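Local coordinates for magnetosome membrane protein MamB, putative Co/Zn/Cd cation transporter. Cation diffusion facilitator family (PDB 6QFJ), which probably transports divalent metal cations across the magnetosome membrane, this chain being its soluble C-terminal domain, at residues E38-V43 and K74-A79. Numbering follows the deposited sequence.
Sequences EIDLYV and KVRLFA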
loop_
_atom_site.group_PDB
_atom_site.type_symbol
_atom_site.label_atom_id
_atom_site.label_comp_id
_atom_site.label_asym_id
_atom_site.label_seq_id
_atom_site.Cartn_x
_atom_site.Cartn_y
_atom_site.Cartn_z
ATOM N N GLU A 38 -1.823 6.764 -2.477
ATOM C CA GLU A 38 -0.999 6.149 -3.524
ATOM C C GLU A 38 0.046 5.349 -2.845
ATOM O O GLU A 38 0.875 5.894 -2.070
ATOM C CB GLU A 38 -0.357 7.207 -4.424
ATOM C CG GLU A 38 -1.411 7.918 -5.279
ATOM C CD GLU A 38 -0.900 9.143 -5.996
ATOM O OE1 GLU A 38 -0.037 9.854 -5.472
ATOM O OE2 GLU A 38 -1.403 9.403 -7.080
ATOM N N ILE A 39 0.003 4.051 -3.074
ATOM C CA ILE A 39 0.895 3.134 -2.412
ATOM C C ILE A 39 1.756 2.411 -3.456
ATOM O O ILE A 39 1.215 1.695 -4.360
ATOM C CB ILE A 39 0.114 2.111 -1.593
ATOM C CG1 ILE A 39 -0.920 2.823 -0.731
ATOM C CG2 ILE A 39 1.070 1.243 -0.781
ATOM C CD1 ILE A 39 -0.699 2.880 0.739
ATOM N N ASP A 40 3.079 2.587 -3.335
ATOM C CA ASP A 40 4.044 1.874 -4.160
ATOM C C ASP A 40 4.764 0.824 -3.352
ATOM O O ASP A 40 5.319 1.133 -2.301
ATOM C CB ASP A 40 5.036 2.883 -4.779
ATOM C CG ASP A 40 4.360 3.842 -5.739
ATOM O OD1 ASP A 40 3.169 3.596 -6.124
ATOM O OD2 ASP A 40 4.948 4.886 -6.057
ATOM N N LEU A 41 4.787 -0.403 -3.856
ATOM C CA LEU A 41 5.415 -1.547 -3.177
ATOM C C LEU A 41 6.361 -2.308 -4.025
ATOM O O LEU A 41 6.197 -2.384 -5.234
ATOM C CB LEU A 41 4.359 -2.547 -2.769
ATOM C CG LEU A 41 3.189 -1.926 -1.971
ATOM C CD1 LEU A 41 2.126 -2.914 -1.803
ATOM C CD2 LEU A 41 3.672 -1.433 -0.648
ATOM N N TYR A 42 7.390 -2.876 -3.380
ATOM C CA TYR A 42 8.270 -3.840 -3.988
ATOM C C TYR A 42 7.746 -5.186 -3.720
ATOM O O TYR A 42 7.339 -5.504 -2.622
ATOM C CB TYR A 42 9.730 -3.743 -3.379
ATOM C CG TYR A 42 10.484 -2.514 -3.778
ATOM C CD1 TYR A 42 10.796 -2.302 -5.091
ATOM C CD2 TYR A 42 10.820 -1.514 -2.874
ATOM C CE1 TYR A 42 11.441 -1.173 -5.488
ATOM C CE2 TYR A 42 11.493 -0.366 -3.246
ATOM C CZ TYR A 42 11.802 -0.217 -4.567
ATOM O OH TYR A 42 12.473 0.884 -5.010
ATOM N N VAL A 43 7.762 -6.024 -4.732
ATOM C CA VAL A 43 7.337 -7.417 -4.604
ATOM C C VAL A 43 8.344 -8.277 -5.364
ATOM O O VAL A 43 9.145 -7.752 -6.160
ATOM C CB VAL A 43 5.977 -7.629 -5.231
ATOM C CG1 VAL A 43 4.952 -6.772 -4.500
ATOM C CG2 VAL A 43 6.007 -7.224 -6.698
ATOM N N LYS A 74 -4.764 3.819 -4.692
ATOM C CA LYS A 74 -4.125 3.420 -5.934
ATOM C C LYS A 74 -2.788 2.678 -5.577
ATOM O O LYS A 74 -1.901 3.248 -4.923
ATOM C CB LYS A 74 -3.909 4.652 -6.755
ATOM C CG LYS A 74 -2.886 4.564 -7.855
ATOM C CD LYS A 74 -3.415 3.834 -9.076
ATOM C CE LYS A 74 -2.383 3.976 -10.209
ATOM N NZ LYS A 74 -2.124 2.692 -10.889
ATOM N N VAL A 75 -2.645 1.438 -6.036
ATOM C CA VAL A 75 -1.474 0.612 -5.647
ATOM C C VAL A 75 -0.643 0.333 -6.892
ATOM O O VAL A 75 -1.214 -0.105 -7.895
ATOM C CB VAL A 75 -1.913 -0.725 -5.030
ATOM C CG1 VAL A 75 -0.733 -1.563 -4.509
ATOM C CG2 VAL A 75 -2.868 -0.480 -3.902
ATOM N N ARG A 76 0.676 0.571 -6.809
ATOM C CA ARG A 76 1.560 0.191 -7.887
ATOM C C ARG A 76 2.565 -0.819 -7.386
ATOM O O ARG A 76 3.123 -0.634 -6.332
ATOM C CB ARG A 76 2.248 1.396 -8.488
ATOM C CG ARG A 76 1.262 2.324 -9.222
ATOM C CD ARG A 76 1.955 3.411 -9.983
ATOM N NE ARG A 76 2.819 4.195 -9.105
ATOM C CZ ARG A 76 3.734 5.089 -9.536
ATOM N NH1 ARG A 76 4.495 5.750 -8.661
ATOM N NH2 ARG A 76 3.884 5.346 -10.857
ATOM N N LEU A 77 2.838 -1.855 -8.175
ATOM C CA LEU A 77 3.808 -2.918 -7.769
ATOM C C LEU A 77 5.074 -2.824 -8.659
ATOM O O LEU A 77 4.994 -2.709 -9.897
ATOM C CB LEU A 77 3.212 -4.284 -7.922
ATOM C CG LEU A 77 1.868 -4.528 -7.212
ATOM C CD1 LEU A 77 1.473 -5.960 -7.435
ATOM C CD2 LEU A 77 1.983 -4.246 -5.764
ATOM N N PHE A 78 6.229 -2.868 -7.988
ATOM C CA PHE A 78 7.528 -2.831 -8.629
ATOM C C PHE A 78 8.338 -4.045 -8.234
ATOM O O PHE A 78 8.238 -4.536 -7.124
ATOM C CB PHE A 78 8.252 -1.559 -8.171
ATOM C CG PHE A 78 7.605 -0.314 -8.630
ATOM C CD1 PHE A 78 7.930 0.279 -9.843
ATOM C CD2 PHE A 78 6.654 0.288 -7.840
ATOM C CE1 PHE A 78 7.304 1.455 -10.259
ATOM C CE2 PHE A 78 6.032 1.453 -8.236
ATOM C CZ PHE A 78 6.354 2.065 -9.446
ATOM N N ALA A 79 9.172 -4.553 -9.133
ATOM C CA ALA A 79 10.061 -5.679 -8.836
ATOM C C ALA A 79 11.029 -5.255 -7.698
ATOM O O ALA A 79 11.729 -4.247 -7.812
ATOM C CB ALA A 79 10.889 -6.053 -10.051
#
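R76 takes hold of D40 side-on: NE donates to OD1 at 3.1 Å while NH1 makes the shorter salt bridge to OD2, 2.8 Å. The two flat groups are not coplanar but turned 49° from each other, so OD1 is met from above the carboxylate plane even though it lies in the plane of the guanidinium. R76 reaches this position because its chain is bent about CG-CD (chi3 -56°), which sets the guanidinium beside the D40 carboxylate. F78 closes the group from one face: its CZ sits 4.0 Å above the centre of the guanidinium, and its CE2 is 3.8 Å from D40 CG. Were D40 an alanine, the R76 guanidinium would probably lose its carboxylate mate and be free to swing away from F78. This is the more solvent-exposed face, where K74 leads its amine away from 38-43 and E38 turns instead to a salt bridge with R29. On the other face the packing is apolar and more deeply buried: L41 CD1 lies 4.2 Å from both V75 CG1 and L77 CD2, and V43 CG1 meets L77 CD2 too. Helix 49-66 covers this layer, V59 touching L41 and V75, while L14 of helix 2-15 reaches I39 and L41. Five backbone hydrogen bonds, from I39 N to K74 O through V43 N to F78 O, join the strands in parallel. The paired strands 34-43 and 71-79 belong to a right-handed beta-alpha-beta crossover through helix 49-66, part of the alpha/beta C-terminal domain of cation diffusion facilitators.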